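Long-range contacts in aspartate semialdehyde dehydrogenase (Francisella tularensis subsp. tularensis, PDB 4WOJ), which probably catalyses the NADPH-dependent reductive dephosphorylation of L-aspartyl-4-phosphate to L-aspartate-semialdehyde, the second step on the route from aspartate to homoserine: residues Met18-Leu23 and Leu353-Ala358; Gly98-Ala104 and Lys133-Gly138; Ser139-Val143 and Glu250-Ile254; Glu180-Gln184 and Ile215-Thr220; Ser272-Ser277 and Pro320-Gly325. One frame throughout, in Å; residues are numbered along the deposited sequence.

How the contacts relate
The five contacts illustrate how interaction chemistry follows position in a two-domain dehydrogenase. Contacts 1, 3 and 5 are buried, whereas contacts 2 and 4 are partly exposed. Contact 1 is purely apolar and contact 2 is backbone pairing inside the parallel sheet; both involve elements of the nucleotide-binding half. Contact 3 follows directly on strand 135-138 of contact 2 and mixes one carboxylate bond with apolar packing. Contact 4, farthest from the chain centre, is dominated by polar side chains, and contact 5 by serine hydroxyls. Cys141 of contact 3 meets Gly356 of contact 1 and His276 of contact 5, while contacts 1, 4 and 5 also touch the second subunit.

Contact 1. Residues Met18-Leu23 and Leu353-Ala358; sequences MVGSVL and LLWGAA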
# COMPACT_ATOMS: atom_id res chain seq x y z
N MET B 18 13.59 -19.58 -3.51
CA MET B 18 13.88 -18.50 -2.55
C MET B 18 13.58 -18.91 -1.13
O MET B 18 14.41 -18.72 -0.26
CB MET B 18 13.10 -17.24 -2.89
CG MET B 18 13.52 -16.64 -4.20
SD MET B 18 12.57 -15.18 -4.58
CE MET B 18 13.89 -14.00 -4.34
N VAL B 19 12.39 -19.46 -0.90
CA VAL B 19 12.00 -19.89 0.44
C VAL B 19 13.04 -20.92 0.86
O VAL B 19 13.58 -20.88 1.98
CB VAL B 19 10.60 -20.54 0.46
CG1 VAL B 19 10.27 -21.11 1.84
CG2 VAL B 19 9.54 -19.52 0.06
N GLY B 20 13.32 -21.83 -0.07
CA GLY B 20 14.28 -22.93 0.13
C GLY B 20 15.71 -22.51 0.44
O GLY B 20 16.35 -23.11 1.29
N SER B 21 16.21 -21.46 -0.20
CA SER B 21 17.55 -20.97 0.17
C SER B 21 17.52 -20.31 1.52
O SER B 21 18.47 -20.39 2.31
CB SER B 21 18.06 -19.94 -0.83
OG SER B 21 17.50 -20.17 -2.09
N VAL B 22 16.42 -19.63 1.81
CA VAL B 22 16.33 -18.92 3.06
C VAL B 22 16.25 -19.96 4.19
O VAL B 22 16.83 -19.78 5.25
CB VAL B 22 15.18 -17.93 3.02
CG1 VAL B 22 14.91 -17.36 4.41
CG2 VAL B 22 15.53 -16.82 2.03
N LEU B 23 15.61 -21.09 3.90
CA LEU B 23 15.53 -22.18 4.86
C LEU B 23 16.88 -22.81 5.10
O LEU B 23 17.30 -22.96 6.25
CB LEU B 23 14.54 -23.23 4.35
CG LEU B 23 14.42 -24.45 5.24
CD1 LEU B 23 13.77 -24.07 6.53
CD2 LEU B 23 13.64 -25.56 4.53
N LEU B 353 9.90 -14.16 3.19
CA LEU B 353 10.65 -15.40 3.03
C LEU B 353 10.96 -16.12 4.31
O LEU B 353 11.04 -17.33 4.34
CB LEU B 353 11.93 -15.10 2.26
CG LEU B 353 11.63 -14.70 0.81
CD1 LEU B 353 12.86 -14.22 0.08
CD2 LEU B 353 11.03 -15.85 0.03
N LEU B 354 11.10 -15.39 5.40
CA LEU B 354 11.49 -15.98 6.67
C LEU B 354 10.24 -16.30 7.52
O LEU B 354 9.68 -17.38 7.46
CB LEU B 354 12.38 -14.99 7.42
CG LEU B 354 13.76 -14.71 6.87
CD1 LEU B 354 14.40 -13.49 7.49
CD2 LEU B 354 14.68 -15.91 7.08
N TRP B 355 9.79 -15.36 8.30
CA TRP B 355 8.58 -15.65 9.12
C TRP B 355 7.37 -15.95 8.24
O TRP B 355 6.52 -16.80 8.57
CB TRP B 355 8.31 -14.53 10.12
CG TRP B 355 8.99 -14.77 11.44
CD1 TRP B 355 9.83 -13.92 12.10
CD2 TRP B 355 8.89 -15.93 12.24
NE1 TRP B 355 10.26 -14.49 13.26
CE2 TRP B 355 9.69 -15.72 13.38
CE3 TRP B 355 8.20 -17.13 12.11
CZ2 TRP B 355 9.81 -16.66 14.38
CZ3 TRP B 355 8.32 -18.05 13.10
CH2 TRP B 355 9.12 -17.83 14.22
N GLY B 356 7.31 -15.28 7.11
CA GLY B 356 6.30 -15.56 6.11
C GLY B 356 6.35 -16.92 5.46
O GLY B 356 5.33 -17.41 5.00
N ALA B 357 7.54 -17.52 5.32
CA ALA B 357 7.58 -18.81 4.62
C ALA B 357 8.46 -19.85 5.28
O ALA B 357 7.98 -20.86 5.76
CB ALA B 357 7.98 -18.59 3.17
N ALA B 358 9.77 -19.59 5.31
CA ALA B 358 10.77 -20.55 5.77
C ALA B 358 10.79 -20.85 7.24
O ALA B 358 10.94 -22.02 7.62
CB ALA B 358 12.15 -20.05 5.35
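Val19 and Val22, one helical turn apart, present their methyl groups to Leu353, Ala357 and Ala358, and no hydrogen bond crosses between the two segments. Val19 spreads both branches over one methyl: CG2 lies 3.6 Å from Ala357 CB and CG1 stands 3.7 Å from the same CB atom. The CG2 branch also reaches the side chain of Leu353, meeting Leu353 CD2 at 4.0 Å. That CD2 methyl is shared, since Met18 CB touches Leu353 CD2 from the preceding position at 3.8 Å. Val22 approaches Leu353 at roughly a right angle, with Val22 CG2 4.0 Å from Leu353 CB. A chi1 of 170° carries its other branch over to Ala358, where Val22 CG1 and Ala358 CB are 4.0 Å apart. The small Ala358 methyl thus sits among Val19, Val22 and Leu23, and Leu23 CD1 packs 3.7 Å from Ala358 O.

Behind this first shell, helical backbone bonds from Val22 N to Met18 O and from Leu23 N to Val19 O fix the spacing of the valines. On the other side a wider pi-type turn spans 354-358, with Ala358 N bonded to Leu353 O. Leu199 of the second subunit packs on Met18, Val22 and Leu353. The short helical segments run at 108° to each other, joining helix 18-30 of the nucleotide-binding domain to the start of helix 354-369, which follows strand 343-351 of the other sheet; Met18 in turn rests on helix 175-191.

Contact 2. Residues Gly98-Ala104 and Lys133-Gly138; sequences GFWIDAA and KKDFIG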
# COMPACT_ATOMS: atom_id res chain seq x y z
N GLY B 98 5.33 -41.20 7.25
CA GLY B 98 6.20 -40.18 7.79
C GLY B 98 5.61 -38.78 7.77
O GLY B 98 4.52 -38.54 7.23
N PHE B 99 6.35 -37.85 8.36
CA PHE B 99 5.92 -36.46 8.47
C PHE B 99 6.16 -35.66 7.20
O PHE B 99 7.25 -35.66 6.64
CB PHE B 99 6.62 -35.76 9.61
CG PHE B 99 6.34 -36.35 10.95
CD1 PHE B 99 7.14 -37.37 11.45
CD2 PHE B 99 5.33 -35.86 11.73
CE1 PHE B 99 6.91 -37.90 12.71
CE2 PHE B 99 5.09 -36.38 12.98
CZ PHE B 99 5.88 -37.40 13.48
N TRP B 100 5.11 -34.99 6.77
CA TRP B 100 5.15 -34.15 5.59
C TRP B 100 5.00 -32.72 6.10
O TRP B 100 3.95 -32.32 6.62
CB TRP B 100 4.00 -34.52 4.67
CG TRP B 100 3.85 -33.68 3.48
CD1 TRP B 100 3.08 -32.59 3.36
CD2 TRP B 100 4.46 -33.89 2.20
NE1 TRP B 100 3.18 -32.07 2.09
CE2 TRP B 100 4.01 -32.87 1.35
CE3 TRP B 100 5.34 -34.85 1.68
CZ2 TRP B 100 4.42 -32.75 0.01
CZ3 TRP B 100 5.74 -34.75 0.34
CH2 TRP B 100 5.29 -33.71 -0.47
N ILE B 101 6.09 -31.96 5.98
CA ILE B 101 6.08 -30.54 6.32
C ILE B 101 6.07 -29.80 4.99
O ILE B 101 6.89 -30.06 4.13
CB ILE B 101 7.31 -30.16 7.18
CG1 ILE B 101 7.27 -30.88 8.53
CG2 ILE B 101 7.34 -28.67 7.45
CD1 ILE B 101 8.63 -31.05 9.17
N ASP B 102 5.13 -28.89 4.82
CA ASP B 102 4.92 -28.25 3.52
C ASP B 102 4.65 -26.77 3.60
O ASP B 102 3.88 -26.32 4.47
CB ASP B 102 3.71 -28.90 2.87
CG ASP B 102 3.66 -28.69 1.35
OD1 ASP B 102 4.38 -27.79 0.81
OD2 ASP B 102 2.87 -29.44 0.71
N ALA B 103 5.23 -26.03 2.65
CA ALA B 103 4.94 -24.58 2.47
C ALA B 103 3.68 -24.28 1.65
O ALA B 103 2.94 -23.31 1.94
CB ALA B 103 6.11 -23.84 1.85
N ALA B 104 3.42 -25.11 0.66
CA ALA B 104 2.31 -24.89 -0.25
C ALA B 104 1.00 -24.96 0.52
O ALA B 104 0.94 -25.46 1.63
CB ALA B 104 2.34 -25.90 -1.38
N LYS B 133 -0.75 -37.64 14.08
CA LYS B 133 -0.91 -36.79 12.89
C LYS B 133 0.43 -36.53 12.26
O LYS B 133 1.45 -36.43 12.93
CB LYS B 133 -1.60 -35.49 13.24
CG LYS B 133 -3.11 -35.59 13.20
CD LYS B 133 -3.69 -34.61 14.18
CE LYS B 133 -5.13 -34.30 13.85
NZ LYS B 133 -5.62 -33.17 14.68
N LYS B 134 0.43 -36.47 10.93
CA LYS B 134 1.67 -36.44 10.16
C LYS B 134 1.83 -35.26 9.19
O LYS B 134 2.89 -35.15 8.52
CB LYS B 134 1.84 -37.75 9.37
CG LYS B 134 1.57 -39.02 10.16
CD LYS B 134 2.71 -39.37 11.09
CE LYS B 134 2.23 -40.15 12.30
NZ LYS B 134 3.17 -40.07 13.44
N ASP B 135 0.81 -34.42 9.06
CA ASP B 135 0.84 -33.33 8.07
C ASP B 135 0.84 -31.94 8.70
O ASP B 135 -0.12 -31.52 9.35
CB ASP B 135 -0.34 -33.43 7.09
CG ASP B 135 -0.17 -34.57 6.09
OD1 ASP B 135 0.99 -34.87 5.69
OD2 ASP B 135 -1.21 -35.15 5.68
N PHE B 136 1.93 -31.22 8.46
CA PHE B 136 2.19 -29.94 9.10
C PHE B 136 2.54 -28.90 8.06
O PHE B 136 3.59 -28.97 7.41
CB PHE B 136 3.29 -30.09 10.14
CG PHE B 136 2.91 -31.01 11.28
CD1 PHE B 136 3.01 -32.38 11.12
CD2 PHE B 136 2.41 -30.52 12.45
CE1 PHE B 136 2.63 -33.24 12.13
CE2 PHE B 136 2.03 -31.37 13.47
CZ PHE B 136 2.13 -32.74 13.31
N ILE B 137 1.63 -27.94 7.91
CA ILE B 137 1.65 -27.02 6.78
C ILE B 137 1.81 -25.57 7.25
O ILE B 137 1.17 -25.14 8.21
CB ILE B 137 0.36 -27.10 5.98
CG1 ILE B 137 -0.17 -28.54 5.90
CG2 ILE B 137 0.59 -26.56 4.60
CD1 ILE B 137 0.78 -29.53 5.25
N GLY B 138 2.69 -24.84 6.57
CA GLY B 138 2.93 -23.42 6.86
C GLY B 138 1.75 -22.64 6.34
O GLY B 138 1.16 -23.00 5.30
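Strands 99-102 and 135-138 run parallel, and four backbone hydrogen bonds join them: Trp100 N to Lys134 O, Phe136 N to Trp100 O, Asp102 N to Phe136 O and Gly138 N to Asp102 O. The bond from Phe136 N to Trp100 O, 2.9 Å long, is almost straight at 177°. Phe136 O also receives a CA-H contact from Ile101 CA at 3.1 Å.

Ile101 and Phe136 point to one face of the sheet, Trp100, Asp135, Asp102 and Ile137 to the other. Phe99 and Phe136 lie side by side and point the same way, with Phe136 CE1 at the edge of the Phe99 ring, 3.8 Å from Phe99 CD2. Lys134 crosses this ring obliquely, its CD over one face, offset toward the rim. Asp135 OD1 comes 3.2 Å from Trp100 CB, and the carboxylate and indole planes stand 84° apart; this same oxygen forms a salt bridge with Arg92 and accepts from His88. Ile137 CD1 packs 3.8 Å from Asp102 CB. The Asp102 carboxylate closes an Asx turn, OD1 accepting from Ala104 N at 2.9 Å. Asp102 OD2 takes a 3.0 Å bond from Trp100 NE1, which comes from above the carboxylate plane, and is also hydrogen-bonded to Thr84 OG1.

In this Rossmann-type sheet, regular backbone pairing thus sets the alignment of the strands, while the bonds to both Asp102 oxygens fix the carboxylate and tie down the indole and the turn at the strand's C-terminal end.

Contact 3. Residues Ser139-Val143 and Glu250-Ile254; sequences SNCTV and ELNKI
Glu250 and Val143 share most of the buried surface where the N terminus of helix 141-149, capped by Asn140, packs against helix 242-255. Cys141, the predicted acyl-thioester-forming residue, is the first residue of the capped helix, so the contact lies at the N-terminal end of the helix that carries it.

Glu250 extends from its helix, with the chain straight beyond CG, to place OE1 at the backbone N-H of the cap residue itself. There it accepts the N-H of Asn140 in a bond of 2.8 Å between Asn140 N and Glu250 OE1. The donor arrives on the syn side, 17° out of the carboxylate plane. The second oxygen, OE2, forms a salt bridge with Arg108, so the carboxylate is held at both oxygens and links the cap to an arginine.

Val143 crosses Glu250 at about a right angle and divides its two methyls. CG2 touches one carboxylate oxygen, 3.5 Å from Glu250 OE1. CG1, anti to the backbone N (chi1 -158°), is thereby turned to the helix backbone, where Val143 CG1 lies 3.6 Å from Leu251 N and also packs against Leu251 CB. Ile254, one turn after Glu250, brings its CD1 methyl to both Val143 and Ser139, whereas the Ser139 hydroxyl is hydrogen-bonded to Ser144. Leu115 of strand 113-116 packs on Ser139, Glu250 and Ile254.

Both polar atoms of the Asn140 side chain are engaged: ND2 is hydrogen-bonded to Glu243 OE2, while Asn140 OD1 accepts from Thr142 N at 3.1 Å, the donor standing above the plane of the side-chain carbonyl.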
# COMPACT_ATOMS: atom_id res chain seq x y z
N SER B 139 1.36 -21.59 7.07
CA SER B 139 0.19 -20.78 6.68
C SER B 139 0.63 -19.76 5.67
O SER B 139 1.83 -19.64 5.36
CB SER B 139 -0.47 -20.09 7.87
OG SER B 139 0.42 -19.18 8.51
N ASN B 140 -0.35 -19.07 5.10
CA ASN B 140 -0.12 -17.98 4.17
C ASN B 140 0.64 -16.88 4.91
O ASN B 140 0.46 -16.65 6.11
CB ASN B 140 -1.44 -17.47 3.62
CG ASN B 140 -1.31 -16.18 2.83
OD1 ASN B 140 -1.60 -15.10 3.33
ND2 ASN B 140 -0.92 -16.29 1.59
N CYS B 141 1.53 -16.22 4.18
CA CYS B 141 2.45 -15.26 4.74
C CYS B 141 1.74 -14.09 5.46
O CYS B 141 2.20 -13.62 6.49
CB CYS B 141 3.41 -14.75 3.63
SG CYS B 141 2.68 -14.58 1.98
N THR B 142 0.63 -13.62 4.90
CA THR B 142 -0.12 -12.53 5.50
C THR B 142 -0.63 -12.91 6.89
O THR B 142 -0.57 -12.12 7.84
CB THR B 142 -1.28 -12.10 4.57
OG1 THR B 142 -0.73 -11.44 3.43
CG2 THR B 142 -2.24 -11.12 5.28
N VAL B 143 -1.08 -14.15 7.03
CA VAL B 143 -1.59 -14.62 8.31
C VAL B 143 -0.43 -14.77 9.32
O VAL B 143 -0.55 -14.46 10.50
CB VAL B 143 -2.29 -15.98 8.15
CG1 VAL B 143 -3.25 -16.20 9.30
CG2 VAL B 143 -3.06 -16.01 6.85
N GLU B 250 -7.53 -19.54 8.12
CA GLU B 250 -6.20 -19.96 8.62
C GLU B 250 -5.91 -19.42 10.04
O GLU B 250 -5.48 -20.17 10.92
CB GLU B 250 -5.09 -19.54 7.65
CG GLU B 250 -5.21 -20.24 6.30
CD GLU B 250 -4.08 -19.93 5.32
OE1 GLU B 250 -3.04 -19.35 5.72
OE2 GLU B 250 -4.26 -20.23 4.11
N LEU B 251 -6.18 -18.14 10.25
CA LEU B 251 -6.05 -17.55 11.59
C LEU B 251 -6.87 -18.32 12.61
O LEU B 251 -6.40 -18.67 13.68
CB LEU B 251 -6.47 -16.07 11.62
CG LEU B 251 -6.45 -15.41 13.01
CD1 LEU B 251 -5.01 -15.27 13.48
CD2 LEU B 251 -7.15 -14.08 13.06
N ASN B 252 -8.12 -18.61 12.27
CA ASN B 252 -8.99 -19.38 13.18
C ASN B 252 -8.55 -20.84 13.34
O ASN B 252 -8.60 -21.40 14.42
CB ASN B 252 -10.45 -19.20 12.80
CG ASN B 252 -10.93 -17.79 13.14
OD1 ASN B 252 -11.15 -17.47 14.31
ND2 ASN B 252 -10.99 -16.91 12.14
N LYS B 253 -8.01 -21.42 12.27
CA LYS B 253 -7.43 -22.76 12.40
C LYS B 253 -6.19 -22.72 13.32
O LYS B 253 -6.02 -23.59 14.15
CB LYS B 253 -7.12 -23.38 11.05
CG LYS B 253 -6.50 -24.76 11.18
CD LYS B 253 -6.67 -25.63 9.94
CE LYS B 253 -6.38 -27.09 10.31
NZ LYS B 253 -6.41 -27.99 9.13
N ILE B 254 -5.34 -21.71 13.18
CA ILE B 254 -4.12 -21.64 13.97
C ILE B 254 -4.45 -21.46 15.43
O ILE B 254 -3.82 -22.06 16.30
CB ILE B 254 -3.20 -20.49 13.54
CG1 ILE B 254 -2.61 -20.76 12.16
CG2 ILE B 254 -2.05 -20.31 14.53
CD1 ILE B 254 -1.82 -19.60 11.59

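Contact 4. Residues Glu180-Gln184 and Ile215-Thr220; sequences ELLQQ and IPQQKT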
# COMPACT_ATOMS: atom_id res chain seq x y z
N GLU B 180 11.39 -10.32 -13.04
CA GLU B 180 10.56 -9.47 -13.92
C GLU B 180 10.48 -8.03 -13.37
O GLU B 180 10.76 -7.07 -14.07
CB GLU B 180 9.16 -10.08 -14.15
CG GLU B 180 8.60 -9.69 -15.51
CD GLU B 180 7.18 -10.15 -15.76
OE1 GLU B 180 6.27 -9.63 -15.10
OE2 GLU B 180 6.94 -11.02 -16.65
N LEU B 181 10.12 -7.90 -12.09
CA LEU B 181 9.94 -6.58 -11.49
C LEU B 181 11.22 -5.78 -11.63
O LEU B 181 11.18 -4.58 -12.01
CB LEU B 181 9.49 -6.66 -10.01
CG LEU B 181 9.66 -5.35 -9.20
CD1 LEU B 181 8.88 -4.19 -9.74
CD2 LEU B 181 9.29 -5.56 -7.75
N LEU B 182 12.33 -6.42 -11.28
CA LEU B 182 13.65 -5.74 -11.39
C LEU B 182 13.89 -5.31 -12.81
O LEU B 182 14.35 -4.23 -13.06
CB LEU B 182 14.80 -6.61 -10.92
CG LEU B 182 14.82 -6.96 -9.42
CD1 LEU B 182 15.83 -8.05 -9.15
CD2 LEU B 182 15.09 -5.72 -8.58
N GLN B 183 13.50 -6.14 -13.74
CA GLN B 183 13.74 -5.85 -15.15
C GLN B 183 12.84 -4.75 -15.71
O GLN B 183 13.29 -3.83 -16.40
CB GLN B 183 13.62 -7.14 -15.94
CG GLN B 183 13.39 -6.93 -17.40
CD GLN B 183 14.02 -8.05 -18.16
OE1 GLN B 183 13.62 -9.19 -18.02
NE2 GLN B 183 15.06 -7.72 -18.94
N GLN B 184 11.54 -4.84 -15.44
CA GLN B 184 10.64 -3.73 -15.79
C GLN B 184 11.27 -2.41 -15.37
O GLN B 184 11.40 -1.50 -16.15
CB GLN B 184 9.29 -3.88 -15.10
CG GLN B 184 8.47 -5.05 -15.59
CD GLN B 184 7.34 -5.40 -14.63
OE1 GLN B 184 7.12 -4.70 -13.63
NE2 GLN B 184 6.61 -6.52 -14.92
N ILE B 215 8.11 -4.07 -22.48
CA ILE B 215 8.25 -4.26 -21.06
C ILE B 215 7.59 -5.56 -20.67
O ILE B 215 6.36 -5.63 -20.67
CB ILE B 215 7.49 -3.16 -20.30
CG1 ILE B 215 8.11 -1.78 -20.61
CG2 ILE B 215 7.50 -3.45 -18.81
CD1 ILE B 215 9.61 -1.71 -20.46
N PRO B 216 8.39 -6.56 -20.29
CA PRO B 216 7.83 -7.86 -19.99
C PRO B 216 6.94 -7.84 -18.77
O PRO B 216 7.34 -7.35 -17.73
CB PRO B 216 9.07 -8.69 -19.70
CG PRO B 216 10.01 -7.72 -19.11
CD PRO B 216 9.79 -6.46 -19.88
N GLN B 217 5.74 -8.37 -18.91
CA GLN B 217 4.75 -8.29 -17.86
C GLN B 217 3.85 -9.52 -17.76
O GLN B 217 2.79 -9.46 -17.17
CB GLN B 217 3.88 -7.06 -18.07
CG GLN B 217 3.47 -6.80 -19.50
CD GLN B 217 2.98 -5.38 -19.69
OE1 GLN B 217 1.80 -5.10 -19.48
NE2 GLN B 217 3.89 -4.47 -20.09
N GLN B 218 4.27 -10.63 -18.33
CA GLN B 218 3.43 -11.82 -18.29
C GLN B 218 3.36 -12.39 -16.88
O GLN B 218 2.30 -12.85 -16.44
CB GLN B 218 3.93 -12.92 -19.24
CG GLN B 218 4.02 -12.56 -20.73
CD GLN B 218 3.04 -11.48 -21.18
OE1 GLN B 218 3.44 -10.37 -21.59
NE2 GLN B 218 1.75 -11.80 -21.12
N LYS B 219 4.49 -12.35 -16.19
CA LYS B 219 4.58 -12.90 -14.83
C LYS B 219 3.77 -12.10 -13.83
O LYS B 219 3.18 -12.66 -12.94
CB LYS B 219 6.03 -12.96 -14.36
CG LYS B 219 6.97 -13.72 -15.28
CD LYS B 219 6.74 -15.23 -15.22
CE LYS B 219 7.42 -15.95 -16.38
NZ LYS B 219 8.79 -15.41 -16.66
N THR B 220 3.80 -10.77 -13.94
CA THR B 220 3.02 -9.88 -13.08
C THR B 220 1.76 -9.47 -13.77
O THR B 220 0.98 -8.69 -13.20
CB THR B 220 3.78 -8.59 -12.70
OG1 THR B 220 4.15 -7.88 -13.87
CG2 THR B 220 5.00 -8.88 -11.92
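Glu180 reaches from helix 175-191 into the bend formed by residues 215-220, where its carboxylate takes up two successive backbone N-H groups. A chi1 of -150° swings CG away from the backbone N, and with the chain extended beyond it both oxygens reach the backbone at Lys219 and Thr220. OE2 accepts from Lys219 N at 2.8 Å, and OE1 accepts from Thr220 N at 3.0 Å; each donor comes on the syn side, tilted out of the carboxylate plane. The aliphatic start of Lys219 packs against the carboxylate, its CB 3.3 Å from Glu180 CD. Gln183, three residues on, crosses the Pro216 ring at about a right angle, its CG 3.9 Å from Pro216 CG, and it also touches Arg194 of the second subunit.

Gln184 follows, one turn after Glu180, and spends its NE2 on two acceptors lying close to its amide plane: Pro216 O, met in the carbonyl plane, and Thr220 OG1, each 3.0 Å from Gln184 NE2. Its OE1 accepts from Leu224 N farther along the loop, so the amide is fixed in rotation. Nearer the backbone, Gln184 CG packs on Ile215 CG2 at 3.7 Å. Thr220 OG1, for its part, is also hydrogen-bonded to Gln222 O.

Two helix side chains therefore bind three backbone groups, Lys219 N, Thr220 N and Pro216 O, of a segment without regular structure. The paired N-H groups would probably stabilise the charged form of Glu180.

Contact 5. Residues Ser272-Ser277 and Pro320-Gly325; sequences SLRSHS and PQANSG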
# COMPACT_ATOMS: atom_id res chain seq x y z
N SER B 272 7.68 -3.82 -3.80
CA SER B 272 8.66 -4.19 -2.80
C SER B 272 9.22 -5.55 -3.17
O SER B 272 8.62 -6.30 -3.91
CB SER B 272 7.99 -4.29 -1.42
OG SER B 272 7.65 -3.02 -0.95
N LEU B 273 10.34 -5.89 -2.59
CA LEU B 273 10.99 -7.12 -2.92
C LEU B 273 10.72 -8.30 -1.96
O LEU B 273 10.35 -9.36 -2.47
CB LEU B 273 12.46 -6.87 -3.11
CG LEU B 273 12.82 -5.98 -4.33
CD1 LEU B 273 14.30 -5.58 -4.30
CD2 LEU B 273 12.49 -6.61 -5.68
N ARG B 274 10.90 -8.18 -0.65
CA ARG B 274 10.69 -9.35 0.23
C ARG B 274 9.99 -9.13 1.55
O ARG B 274 9.75 -10.08 2.28
CB ARG B 274 11.99 -10.13 0.48
CG ARG B 274 13.24 -9.30 0.67
CD ARG B 274 14.41 -10.17 1.06
NE ARG B 274 14.16 -11.10 2.14
CZ ARG B 274 14.99 -12.09 2.49
NH1 ARG B 274 16.14 -12.29 1.81
NH2 ARG B 274 14.68 -12.90 3.52
N SER B 275 9.57 -7.91 1.83
CA SER B 275 8.87 -7.64 3.04
C SER B 275 7.39 -7.27 2.82
O SER B 275 7.10 -6.42 1.98
CB SER B 275 9.58 -6.56 3.80
OG SER B 275 10.61 -7.15 4.56
N HIS B 276 6.48 -7.96 3.52
CA HIS B 276 5.05 -7.62 3.45
C HIS B 276 4.74 -6.61 4.49
O HIS B 276 5.17 -6.78 5.62
CB HIS B 276 4.14 -8.81 3.62
CG HIS B 276 4.17 -9.75 2.46
ND1 HIS B 276 4.82 -9.46 1.28
CD2 HIS B 276 3.64 -10.99 2.29
CE1 HIS B 276 4.68 -10.47 0.44
NE2 HIS B 276 3.98 -11.41 1.03
N SER B 277 4.06 -5.55 4.09
CA SER B 277 3.60 -4.58 5.02
C SER B 277 2.06 -4.66 5.12
O SER B 277 1.38 -5.15 4.23
CB SER B 277 4.04 -3.18 4.65
OG SER B 277 5.40 -3.14 4.32
N PRO B 320 10.11 -1.82 4.61
CA PRO B 320 10.68 -2.98 3.95
C PRO B 320 12.20 -2.91 3.87
O PRO B 320 12.89 -3.93 4.06
CB PRO B 320 10.08 -2.89 2.54
CG PRO B 320 8.78 -2.20 2.71
CD PRO B 320 8.90 -1.34 3.91
N GLN B 321 12.69 -1.71 3.57
CA GLN B 321 14.10 -1.44 3.57
C GLN B 321 14.68 -1.89 4.88
O GLN B 321 15.68 -2.59 4.93
CB GLN B 321 14.37 0.06 3.43
CG GLN B 321 15.83 0.39 3.14
CD GLN B 321 16.17 1.84 3.41
OE1 GLN B 321 15.86 2.38 4.48
NE2 GLN B 321 16.81 2.48 2.43
N ALA B 322 14.07 -1.45 5.96
CA ALA B 322 14.65 -1.70 7.26
C ALA B 322 14.59 -3.17 7.65
O ALA B 322 15.49 -3.67 8.28
CB ALA B 322 13.95 -0.86 8.31
N ASN B 323 13.52 -3.82 7.24
CA ASN B 323 13.12 -5.10 7.79
C ASN B 323 13.53 -6.33 7.00
O ASN B 323 13.70 -7.40 7.56
CB ASN B 323 11.60 -5.11 7.88
CG ASN B 323 11.07 -6.46 8.21
OD1 ASN B 323 11.08 -7.37 7.36
ND2 ASN B 323 10.62 -6.63 9.46
N SER B 324 13.64 -6.17 5.69
CA SER B 324 14.00 -7.25 4.81
C SER B 324 15.34 -7.94 5.22
O SER B 324 16.28 -7.30 5.66
CB SER B 324 14.02 -6.75 3.38
OG SER B 324 12.70 -6.29 3.03
N GLY B 325 15.37 -9.26 5.14
CA GLY B 325 16.48 -10.01 5.68
C GLY B 325 16.42 -10.37 7.15
O GLY B 325 17.17 -11.22 7.58
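Strand 275-277, entered from a loop at 272-274, packs against the short helix 320-323, and the backbones come closest at Ser275 and Pro320, whose CA atoms are 5.1 Å apart. Ser275 carries the contact. In the conformer given here, one of two deposited for Asn323, Ser275 OG donates to Asn323 OD1 at 2.8 Å, tilted 29° from the side-chain carbonyl plane, and Asn323 ND2 is held by Asp328 O. Ser275 OG also lies 2.7 Å from Ser324 OG.

Ser324, the first residue beyond the helix, turns back on it: its backbone N and its OG both donate to Pro320 O, reaching that oxygen from opposite faces, with Ser324 OG 2.6 Å from Pro320 O. The Pro320 ring packs on the strand, its CG 3.9 Å from both Ser272 OG and Ser277 OG. Arg274 CG packs 3.8 Å from Ser324 CB, and its guanidinium group has Gly325 N over one face. Asp351 ties the two together, forming a salt bridge with Arg274 NE and accepting from Gly325 N.

Leu228 and Asn227 of the second subunit cover this region near Ser272 and Pro320. His276, the predicted proton acceptor, points away from helix 320-323, and its side chain touches Cys141: the alternation of a strand that puts the predicted catalytic histidine on one side and Ser275, packed on helix 320-323, on the other, in the dimerisation domain of this dehydrogenase family.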